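Long-range contacts in alanine racemase (Corynebacterium glutamicum, PDB 2DY3), which is a pyridoxal-5'-phosphate-binding protein of the alanine racemase family, joining an N-terminal TIM-barrel-type domain to a C-terminal domain rich in beta strands: residues Y38-E43 with K233-W238; I8-I13 with E43-V48; A27-V32 with L217-L222. All coordinates share one frame; numbering follows the deposited sequence.

Contact 1 of 3, residues Y38-E43 with K233-W238; sequences YNHGVE and KPAMTW. With PLP (pyridoxal-5'-phosphate), chain F.
The two backbones draw nearest at His40 and Met236, whose CA atoms lie 7.1 Å apart, where the loop between helices 34-38 and 42-50 of the TIM-barrel-type domain faces the start of strand 236-247 in the beta domain. Met236 stretches out with CG anti to its backbone N (chi1 179°) and bends only at chi3, which lays its methyl over the imidazole: Met236 CE is 3.7 Å from the centroid of the His40 ring, close to the ring normal, a CH-pi contact. A flexible, slim methionine suits this cover, since Met236 CE also reaches Asn39 O at 3.4 Å. The histidine is held at both nitrogens. His40 ND1 donates to Tyr38 O at 2.9 Å, from above the carbonyl plane. His40 NE2 meets a water at 2.8 Å that in turn accepts from Ala235 N, bridging the two segments. Ala235 CB, with no bulk beyond it, lies 4.1 Å from His40 CD2. The Tyr38 side chain leads away from Met236, into the pyridoxal-5'-phosphate pocket, where Tyr346 lies beside it. There Tyr38 OH donates to O1P of pyridoxal-5'-phosphate at 2.7 Å, with O1P near the plane of the ring.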
loop_
_atom_site.group_PDB
_atom_site.type_symbol
_atom_site.label_atom_id
_atom_site.label_comp_id
_atom_site.label_asym_id
_atom_site.label_seq_id
_atom_site.Cartn_x
_atom_site.Cartn_y
_atom_site.Cartn_z
ATOM N N TYR B 38 -5.222 -2.884 -10.872
ATOM C CA TYR B 38 -4.011 -3.536 -10.395
ATOM C C TYR B 38 -2.939 -2.503 -10.073
ATOM O O TYR B 38 -1.772 -2.667 -10.432
ATOM C CB TYR B 38 -3.492 -4.528 -11.443
ATOM C CG TYR B 38 -4.306 -5.802 -11.530
ATOM C CD1 TYR B 38 -5.690 -5.773 -11.401
ATOM C CD2 TYR B 38 -3.696 -7.029 -11.745
ATOM C CE1 TYR B 38 -6.439 -6.924 -11.475
ATOM C CE2 TYR B 38 -4.443 -8.193 -11.829
ATOM C CZ TYR B 38 -5.814 -8.133 -11.690
ATOM O OH TYR B 38 -6.565 -9.287 -11.748
ATOM N N ASN B 39 -3.363 -1.428 -9.416
ATOM C CA ASN B 39 -2.473 -0.342 -9.004
ATOM C C ASN B 39 -1.974 0.530 -10.159
ATOM O O ASN B 39 -1.109 1.378 -9.956
ATOM C CB ASN B 39 -1.271 -0.922 -8.247
ATOM C CG ASN B 39 -0.571 0.105 -7.366
ATOM O OD1 ASN B 39 0.605 -0.046 -7.033
ATOM N ND2 ASN B 39 -1.296 1.142 -6.974
ATOM N N HIS B 40 -2.504 0.333 -11.364
ATOM C CA HIS B 40 -2.068 1.135 -12.516
ATOM C C HIS B 40 -2.861 2.434 -12.716
ATOM O O HIS B 40 -2.536 3.231 -13.599
ATOM C CB HIS B 40 -2.138 0.312 -13.811
ATOM C CG HIS B 40 -1.087 -0.749 -13.921
ATOM N ND1 HIS B 40 -1.066 -1.867 -13.116
ATOM C CD2 HIS B 40 -0.028 -0.869 -14.757
ATOM C CE1 HIS B 40 -0.039 -2.628 -13.449
ATOM N NE2 HIS B 40 0.606 -2.045 -14.443
ATOM N N GLY B 41 -3.897 2.649 -11.907
ATOM C CA GLY B 41 -4.698 3.857 -12.045
ATOM C C GLY B 41 -5.892 3.636 -12.959
ATOM O O GLY B 41 -5.844 3.949 -14.153
ATOM N N VAL B 42 -6.973 3.108 -12.391
ATOM C CA VAL B 42 -8.181 2.805 -13.153
ATOM C C VAL B 42 -8.813 4.017 -13.832
ATOM O O VAL B 42 -9.462 3.886 -14.874
ATOM C CB VAL B 42 -9.241 2.123 -12.246
ATOM C CG1 VAL B 42 -9.828 3.132 -11.247
ATOM C CG2 VAL B 42 -10.323 1.498 -13.098
ATOM N N GLU B 43 -8.620 5.194 -13.250
ATOM C CA GLU B 43 -9.187 6.414 -13.808
ATOM C C GLU B 43 -8.657 6.687 -15.211
ATOM O O GLU B 43 -9.347 7.286 -16.034
ATOM C CB GLU B 43 -8.892 7.599 -12.884
ATOM C CG GLU B 43 -9.440 8.916 -13.391
ATOM C CD GLU B 43 -9.672 9.928 -12.280
ATOM O OE1 GLU B 43 -9.978 11.095 -12.609
ATOM O OE2 GLU B 43 -9.562 9.559 -11.088
ATOM N N LYS B 233 2.980 -6.279 -23.535
ATOM C CA LYS B 233 3.875 -5.180 -23.194
ATOM C C LYS B 233 3.661 -4.676 -21.765
ATOM O O LYS B 233 2.643 -4.052 -21.463
ATOM C CB LYS B 233 3.673 -4.022 -24.171
ATOM C CG LYS B 233 4.568 -4.067 -25.393
ATOM C CD LYS B 233 4.538 -5.425 -26.057
ATOM C CE LYS B 233 5.539 -5.502 -27.196
ATOM N NZ LYS B 233 5.657 -6.893 -27.720
ATOM N N PRO B 234 4.619 -4.945 -20.864
ATOM C CA PRO B 234 4.505 -4.499 -19.471
ATOM C C PRO B 234 4.195 -3.010 -19.455
ATOM O O PRO B 234 4.748 -2.255 -20.243
ATOM C CB PRO B 234 5.880 -4.825 -18.898
ATOM C CG PRO B 234 6.233 -6.080 -19.632
ATOM C CD PRO B 234 5.845 -5.737 -21.059
ATOM N N ALA B 235 3.313 -2.586 -18.559
ATOM C CA ALA B 235 2.930 -1.182 -18.514
ATOM C C ALA B 235 3.441 -0.388 -17.311
ATOM O O ALA B 235 3.413 0.843 -17.324
ATOM C CB ALA B 235 1.417 -1.077 -18.593
ATOM N N MET B 236 3.906 -1.075 -16.274
ATOM C CA MET B 236 4.369 -0.366 -15.089
ATOM C C MET B 236 5.868 -0.419 -14.855
ATOM O O MET B 236 6.514 -1.454 -15.046
ATOM C CB MET B 236 3.666 -0.906 -13.831
ATOM C CG MET B 236 4.115 -0.227 -12.531
ATOM S SD MET B 236 3.353 -0.926 -11.031
ATOM C CE MET B 236 1.686 -0.233 -11.138
ATOM N N THR B 237 6.408 0.721 -14.451
ATOM C CA THR B 237 7.817 0.842 -14.112
ATOM C C THR B 237 7.843 1.617 -12.795
ATOM O O THR B 237 7.222 2.677 -12.689
ATOM C CB THR B 237 8.605 1.632 -15.170
ATOM O OG1 THR B 237 8.605 0.915 -16.413
ATOM C CG2 THR B 237 10.046 1.840 -14.708
ATOM N N TRP B 238 8.517 1.069 -11.788
ATOM C CA TRP B 238 8.638 1.723 -10.482
ATOM C C TRP B 238 10.077 2.223 -10.412
ATOM O O TRP B 238 11.016 1.435 -10.517
ATOM C CB TRP B 238 8.355 0.714 -9.353
ATOM C CG TRP B 238 8.140 1.325 -7.980
ATOM C CD1 TRP B 238 7.694 2.587 -7.703
ATOM C CD2 TRP B 238 8.279 0.665 -6.712
ATOM N NE1 TRP B 238 7.544 2.751 -6.350
ATOM C CE2 TRP B 238 7.892 1.587 -5.717
ATOM C CE3 TRP B 238 8.685 -0.618 -6.323
ATOM C CZ2 TRP B 238 7.899 1.269 -4.355
ATOM C CZ3 TRP B 238 8.692 -0.932 -4.971
ATOM C CH2 TRP B 238 8.301 0.006 -4.004
HETATM N N1 PLP F . -12.007 -13.008 -12.045
HETATM C C2 PLP F . -12.147 -12.819 -10.667
HETATM C C2A PLP F . -13.416 -13.290 -9.976
HETATM C C3 PLP F . -11.095 -12.199 -9.951
HETATM O O3 PLP F . -11.209 -12.009 -8.590
HETATM C C4 PLP F . -9.921 -11.773 -10.647
HETATM C C4A PLP F . -8.721 -11.122 -9.912
HETATM C C5 PLP F . -9.824 -12.006 -12.063
HETATM C C6 PLP F . -10.871 -12.614 -12.735
HETATM C C5A PLP F . -8.619 -11.619 -12.867
HETATM O O4P PLP F . -7.628 -12.636 -12.818
HETATM P P PLP F . -6.181 -12.596 -13.552
HETATM O O1P PLP F . -5.488 -11.377 -13.155
HETATM O O2P PLP F . -5.553 -13.811 -13.033
HETATM O O3P PLP F . -6.527 -12.625 -14.990
HETATM O O HOH W 1 2.552 -3.663 -15.571
#

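Contact 2 of 3, residues I8-I13 with E43-V48; sequences IDLDAI and EKVAPV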
loop_
_atom_site.group_PDB
_atom_site.type_symbol
_atom_site.label_atom_id
_atom_site.label_comp_id
_atom_site.label_asym_id
_atom_site.label_seq_id
_atom_site.Cartn_x
_atom_site.Cartn_y
_atom_site.Cartn_z
ATOM N N ILE B 8 3.228 4.691 -15.923
ATOM C CA ILE B 8 2.212 3.838 -16.504
ATOM C C ILE B 8 2.121 4.109 -17.995
ATOM O O ILE B 8 1.674 5.173 -18.419
ATOM C CB ILE B 8 0.826 4.080 -15.873
ATOM C CG1 ILE B 8 0.928 4.024 -14.348
ATOM C CG2 ILE B 8 -0.153 3.020 -16.355
ATOM C CD1 ILE B 8 1.599 2.769 -13.822
ATOM N N ASP B 9 2.555 3.136 -18.786
ATOM C CA ASP B 9 2.520 3.251 -20.235
ATOM C C ASP B 9 1.133 2.857 -20.741
ATOM O O ASP B 9 0.818 1.674 -20.839
ATOM C CB ASP B 9 3.575 2.334 -20.848
ATOM C CG ASP B 9 3.642 2.443 -22.358
ATOM O OD1 ASP B 9 2.720 3.029 -22.966
ATOM O OD2 ASP B 9 4.620 1.930 -22.939
ATOM N N LEU B 10 0.312 3.851 -21.070
ATOM C CA LEU B 10 -1.038 3.592 -21.554
ATOM C C LEU B 10 -1.069 2.934 -22.932
ATOM O O LEU B 10 -1.955 2.119 -23.211
ATOM C CB LEU B 10 -1.851 4.894 -21.563
ATOM C CG LEU B 10 -2.105 5.460 -20.162
ATOM C CD1 LEU B 10 -2.878 6.779 -20.229
ATOM C CD2 LEU B 10 -2.866 4.429 -19.351
ATOM N N ASP B 11 -0.114 3.277 -23.796
ATOM C CA ASP B 11 -0.070 2.674 -25.128
ATOM C C ASP B 11 0.139 1.174 -24.987
ATOM O O ASP B 11 -0.403 0.385 -25.761
ATOM C CB ASP B 11 1.067 3.255 -25.972
ATOM C CG ASP B 11 0.796 4.673 -26.423
ATOM O OD1 ASP B 11 -0.348 4.966 -26.835
ATOM O OD2 ASP B 11 1.735 5.496 -26.378
ATOM N N ALA B 12 0.940 0.788 -24.000
ATOM C CA ALA B 12 1.205 -0.623 -23.751
ATOM C C ALA B 12 -0.109 -1.300 -23.386
ATOM O O ALA B 12 -0.373 -2.433 -23.794
ATOM C CB ALA B 12 2.214 -0.779 -22.617
ATOM N N ILE B 13 -0.938 -0.593 -22.618
ATOM C CA ILE B 13 -2.236 -1.122 -22.204
ATOM C C ILE B 13 -3.165 -1.290 -23.410
ATOM O O ILE B 13 -3.857 -2.304 -23.544
ATOM C CB ILE B 13 -2.901 -0.197 -21.149
ATOM C CG1 ILE B 13 -2.117 -0.287 -19.833
ATOM C CG2 ILE B 13 -4.358 -0.596 -20.925
ATOM C CD1 ILE B 13 -2.667 0.559 -18.714
ATOM N N GLU B 43 -8.620 5.194 -13.250
ATOM C CA GLU B 43 -9.187 6.414 -13.808
ATOM C C GLU B 43 -8.657 6.687 -15.211
ATOM O O GLU B 43 -9.347 7.286 -16.034
ATOM C CB GLU B 43 -8.892 7.599 -12.884
ATOM C CG GLU B 43 -9.440 8.916 -13.391
ATOM C CD GLU B 43 -9.672 9.928 -12.280
ATOM O OE1 GLU B 43 -9.978 11.095 -12.609
ATOM O OE2 GLU B 43 -9.562 9.559 -11.088
ATOM N N LYS B 44 -7.436 6.239 -15.478
ATOM C CA LYS B 44 -6.816 6.413 -16.785
ATOM C C LYS B 44 -6.821 5.115 -17.593
ATOM O O LYS B 44 -7.033 5.131 -18.802
ATOM C CB LYS B 44 -5.371 6.894 -16.626
ATOM C CG LYS B 44 -5.243 8.324 -16.142
ATOM C CD LYS B 44 -5.819 9.297 -17.161
ATOM C CE LYS B 44 -5.747 10.726 -16.654
ATOM N NZ LYS B 44 -6.437 10.860 -15.338
ATOM N N VAL B 45 -6.598 3.990 -16.916
ATOM C CA VAL B 45 -6.543 2.691 -17.576
ATOM C C VAL B 45 -7.848 2.199 -18.196
ATOM O O VAL B 45 -7.874 1.806 -19.366
ATOM C CB VAL B 45 -6.024 1.606 -16.605
ATOM C CG1 VAL B 45 -6.141 0.230 -17.243
ATOM C CG2 VAL B 45 -4.573 1.903 -16.229
ATOM N N ALA B 46 -8.922 2.204 -17.414
ATOM C CA ALA B 46 -10.220 1.736 -17.892
ATOM C C ALA B 46 -10.688 2.386 -19.197
ATOM O O ALA B 46 -11.194 1.709 -20.088
ATOM C CB ALA B 46 -11.278 1.933 -16.804
ATOM N N PRO B 47 -10.546 3.711 -19.319
ATOM C CA PRO B 47 -10.989 4.350 -20.563
ATOM C C PRO B 47 -10.176 3.885 -21.771
ATOM O O PRO B 47 -10.702 3.732 -22.874
ATOM C CB PRO B 47 -10.807 5.836 -20.270
ATOM C CG PRO B 47 -11.031 5.920 -18.808
ATOM C CD PRO B 47 -10.258 4.723 -18.289
ATOM N N VAL B 48 -8.889 3.650 -21.565
ATOM C CA VAL B 48 -8.052 3.194 -22.660
ATOM C C VAL B 48 -8.468 1.787 -23.058
ATOM O O VAL B 48 -8.597 1.470 -24.245
ATOM C CB VAL B 48 -6.567 3.204 -22.266
ATOM C CG1 VAL B 48 -5.750 2.481 -23.320
ATOM C CG2 VAL B 48 -6.085 4.649 -22.112
#
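Asp9 OD1 accepts a hydrogen bond from Ala12 N at 3.0 Å and so caps the helix whose first turn sends Leu10 and Ile13 against Val45 and Val48. The N-H comes to the oxygen from above the carboxylate plane, and aspartate suits this N-cap place because its short side chain can fold back over the first turn, where backbone N-H groups lack helical acceptors. The negative charge probably also interacts favourably with the positive end of the helix dipole.

Beyond the cap the contact is apolar. Leu10 and Ile13, three residues apart, both point from helix 10-24 toward helix 42-50; Val48 points back at them, while Val45 is reached from its flank. Ile13 crosses Val45 at about a right angle and sets its CD1 against both valine methyls. Ile13 CD1 lies 3.4 Å from Val45 CG2, tighter than usual van der Waals contact, and 3.8 Å from Val45 CG1. With CG1 beside the backbone N (chi1 -70°), Ile13 leaves its other branch, CG2, for Val48 CG1 at 4.1 Å. The valines offer two methyls close to the backbone, while isoleucine adds to one such methyl a longer arm ending in CD1. Val48 spreads its own pair, Val48 CG1 lying 3.8 Å from Leu10 O and Val48 CG2 4.2 Å from Leu10 CD2. At the margin, Leu10 CD1 touches Lys44 CB at 4.4 Å, while the amino end of exposed Lys44 leads away. Ala235 adjoins Ile13, and His40 adjoins Val45. This is helix-to-helix packing through branched aliphatic side chains in an alpha/beta barrel, between helix 10-24, before strand 28-32, and helix 42-50, between strands 28-32 and 56-59.

Contact 3 of 3, residues A27-V32 with L217-L222; sequences AKLMAV and LAFYGL. With PLP (pyridoxal-5'-phosphate), chain F.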
loop_
_atom_site.group_PDB
_atom_site.type_symbol
_atom_site.label_atom_id
_atom_site.label_comp_id
_atom_site.label_asym_id
_atom_site.label_seq_id
_atom_site.Cartn_x
_atom_site.Cartn_y
_atom_site.Cartn_z
ATOM N N ALA B 27 -15.807 -14.496 -28.472
ATOM C CA ALA B 27 -16.124 -14.346 -27.052
ATOM C C ALA B 27 -15.987 -12.894 -26.615
ATOM O O ALA B 27 -15.136 -12.163 -27.120
ATOM C CB ALA B 27 -15.205 -15.230 -26.214
ATOM N N LYS B 28 -16.827 -12.474 -25.677
ATOM C CA LYS B 28 -16.764 -11.104 -25.179
ATOM C C LYS B 28 -15.548 -10.947 -24.275
ATOM O O LYS B 28 -15.112 -11.905 -23.643
ATOM C CB LYS B 28 -18.045 -10.758 -24.422
ATOM C CG LYS B 28 -19.282 -10.762 -25.310
ATOM C CD LYS B 28 -20.549 -10.458 -24.528
ATOM C CE LYS B 28 -21.762 -10.424 -25.453
ATOM N NZ LYS B 28 -23.029 -10.123 -24.727
ATOM N N LEU B 29 -15.006 -9.735 -24.223
ATOM C CA LEU B 29 -13.829 -9.450 -23.415
ATOM C C LEU B 29 -14.149 -8.595 -22.194
ATOM O O LEU B 29 -14.424 -7.410 -22.327
ATOM C CB LEU B 29 -12.783 -8.712 -24.259
ATOM C CG LEU B 29 -11.279 -8.977 -24.110
ATOM C CD1 LEU B 29 -10.541 -7.713 -24.519
ATOM C CD2 LEU B 29 -10.904 -9.367 -22.696
ATOM N N MET B 30 -14.119 -9.200 -21.009
ATOM C CA MET B 30 -14.356 -8.458 -19.771
ATOM C C MET B 30 -12.993 -8.148 -19.180
ATOM O O MET B 30 -12.219 -9.056 -18.891
ATOM C CB MET B 30 -15.152 -9.283 -18.756
ATOM C CG MET B 30 -15.352 -8.554 -17.422
ATOM S SD MET B 30 -16.293 -9.496 -16.193
ATOM C CE MET B 30 -17.967 -8.899 -16.568
ATOM N N ALA B 31 -12.697 -6.869 -19.007
ATOM C CA ALA B 31 -11.412 -6.466 -18.448
ATOM C C ALA B 31 -11.495 -6.348 -16.929
ATOM O O ALA B 31 -12.269 -5.549 -16.402
ATOM C CB ALA B 31 -10.976 -5.130 -19.052
ATOM N N VAL B 32 -10.697 -7.140 -16.223
ATOM C CA VAL B 32 -10.717 -7.073 -14.766
ATOM C C VAL B 32 -9.808 -5.945 -14.299
ATOM O O VAL B 32 -8.586 -6.036 -14.401
ATOM C CB VAL B 32 -10.272 -8.411 -14.128
ATOM C CG1 VAL B 32 -10.237 -8.279 -12.608
ATOM C CG2 VAL B 32 -11.233 -9.513 -14.534
ATOM N N LEU B 217 -4.598 -9.573 -15.232
ATOM C CA LEU B 217 -3.143 -9.516 -15.328
ATOM C C LEU B 217 -2.586 -9.224 -16.729
ATOM O O LEU B 217 -1.725 -8.361 -16.885
ATOM C CB LEU B 217 -2.576 -10.834 -14.790
ATOM C CG LEU B 217 -1.118 -10.965 -14.343
ATOM C CD1 LEU B 217 -0.264 -11.018 -15.548
ATOM C CD2 LEU B 217 -0.702 -9.824 -13.424
ATOM N N ALA B 218 -3.075 -9.935 -17.743
ATOM C CA ALA B 218 -2.589 -9.743 -19.108
ATOM C C ALA B 218 -2.742 -8.325 -19.677
ATOM O O ALA B 218 -1.935 -7.903 -20.510
ATOM C CB ALA B 218 -3.260 -10.756 -20.049
ATOM N N PHE B 219 -3.766 -7.593 -19.248
ATOM C CA PHE B 219 -3.970 -6.232 -19.752
ATOM C C PHE B 219 -2.818 -5.316 -19.356
ATOM O O PHE B 219 -2.532 -4.316 -20.030
ATOM C CB PHE B 219 -5.278 -5.630 -19.213
ATOM C CG PHE B 219 -6.517 -6.130 -19.903
ATOM C CD1 PHE B 219 -7.163 -7.274 -19.469
ATOM C CD2 PHE B 219 -7.032 -5.452 -20.998
ATOM C CE1 PHE B 219 -8.301 -7.735 -20.114
ATOM C CE2 PHE B 219 -8.165 -5.906 -21.645
ATOM C CZ PHE B 219 -8.801 -7.047 -21.203
ATOM N N TYR B 220 -2.159 -5.666 -18.257
ATOM C CA TYR B 220 -1.052 -4.874 -17.741
ATOM C C TYR B 220 0.287 -5.357 -18.293
ATOM O O TYR B 220 1.349 -4.899 -17.870
ATOM C CB TYR B 220 -1.083 -4.924 -16.210
ATOM C CG TYR B 220 -2.463 -4.597 -15.679
ATOM C CD1 TYR B 220 -2.996 -3.320 -15.821
ATOM C CD2 TYR B 220 -3.271 -5.586 -15.128
ATOM C CE1 TYR B 220 -4.292 -3.038 -15.436
ATOM C CE2 TYR B 220 -4.573 -5.310 -14.744
ATOM C CZ TYR B 220 -5.076 -4.033 -14.900
ATOM O OH TYR B 220 -6.368 -3.750 -14.518
ATOM N N GLY B 221 0.219 -6.297 -19.231
ATOM C CA GLY B 221 1.414 -6.810 -19.876
ATOM C C GLY B 221 2.256 -7.834 -19.141
ATOM O O GLY B 221 3.436 -7.995 -19.457
ATOM N N LEU B 222 1.670 -8.539 -18.180
ATOM C CA LEU B 222 2.423 -9.537 -17.427
ATOM C C LEU B 222 1.944 -10.951 -17.757
ATOM O O LEU B 222 0.754 -11.175 -17.941
ATOM C CB LEU B 222 2.286 -9.267 -15.928
ATOM C CG LEU B 222 2.637 -7.858 -15.434
ATOM C CD1 LEU B 222 2.238 -7.711 -13.964
ATOM C CD2 LEU B 222 4.124 -7.599 -15.616
HETATM N N1 PLP F . -12.007 -13.008 -12.045
HETATM C C2 PLP F . -12.147 -12.819 -10.667
HETATM C C2A PLP F . -13.416 -13.290 -9.976
HETATM C C3 PLP F . -11.095 -12.199 -9.951
HETATM O O3 PLP F . -11.209 -12.009 -8.590
HETATM C C4 PLP F . -9.921 -11.773 -10.647
HETATM C C4A PLP F . -8.721 -11.122 -9.912
HETATM C C5 PLP F . -9.824 -12.006 -12.063
HETATM C C6 PLP F . -10.871 -12.614 -12.735
HETATM C C5A PLP F . -8.619 -11.619 -12.867
HETATM O O4P PLP F . -7.628 -12.636 -12.818
HETATM P P PLP F . -6.181 -12.596 -13.552
HETATM O O1P PLP F . -5.488 -11.377 -13.155
HETATM O O2P PLP F . -5.553 -13.811 -13.033
HETATM O O3P PLP F . -6.527 -12.625 -14.990
#
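Strand 28-32, part of the parallel barrel sheet, here meets the 3-10 turn 217-220 at the phosphate end of the pyridoxal-5'-phosphate pocket. Phe219 makes the largest single share of the interface. Its ring lies with one face under Ala31, whose CB sits 3.9 Å from the centroid and offset toward the rim, a CH-pi contact. The alanine methyl is short enough to let the bulky ring come right up to the strand. Leu29, on the same side of the strand two residues earlier, comes at the ring edge instead, its CD2 3.5 Å from Phe219 CZ. Phe219 CG is anti to the carbonyl carbon (chi1 -78°), an orientation that carries the ring from the turn out to the strand; Thr17 and Leu20 of helix 10-24 also touch it.

As in other TIM-barrel enzymes, the carboxy-terminal ends of the strands face the ligand, and Val32 closes strand 28-32 at that end. Val32 CG2 lies 3.6 Å from C6 of pyridoxal-5'-phosphate, and Val32 CG1 3.7 Å from its C5A, a compact apolar surface beside the flat pyridine. The carbonyl of Val32 turns to the other segment: Tyr220 OH donates to Val32 O at 3.2 Å, tilted 17° from the carbonyl plane. The Tyr220 ring is stacked with those of Tyr38 and His40. At the start of the turn, Leu217 N donates to the phosphate oxygen O1P at 2.9 Å and nearly straight (166°), while Gly216 N and Ser199 N supply further bonds to pyridoxal-5'-phosphate.

Overall arrangement
Running from the N terminus, the chain passes segment 8-13, strand 28-32 and segment 38-43 before any contact closes. Contact 2 closes first, a short loop that brings helix 42-50 back to helix 10-24. Contact 3 follows after most of the barrel has been traversed, when 217-222 returns to strand 28-32, and contact 1 closes last as 233-238 enters the beta domain. Each pair of contacts crosses, so the segments interleave. Contacts 1 and 2 share Glu43 and meet where Ala235 O lies 2.9 Å from Asp9 N; contacts 1 and 3 meet through Ala235 N and Tyr220 O, and both reach pyridoxal-5'-phosphate. Together they tie barrel, pyridoxal-5'-phosphate pocket and C-terminal domain.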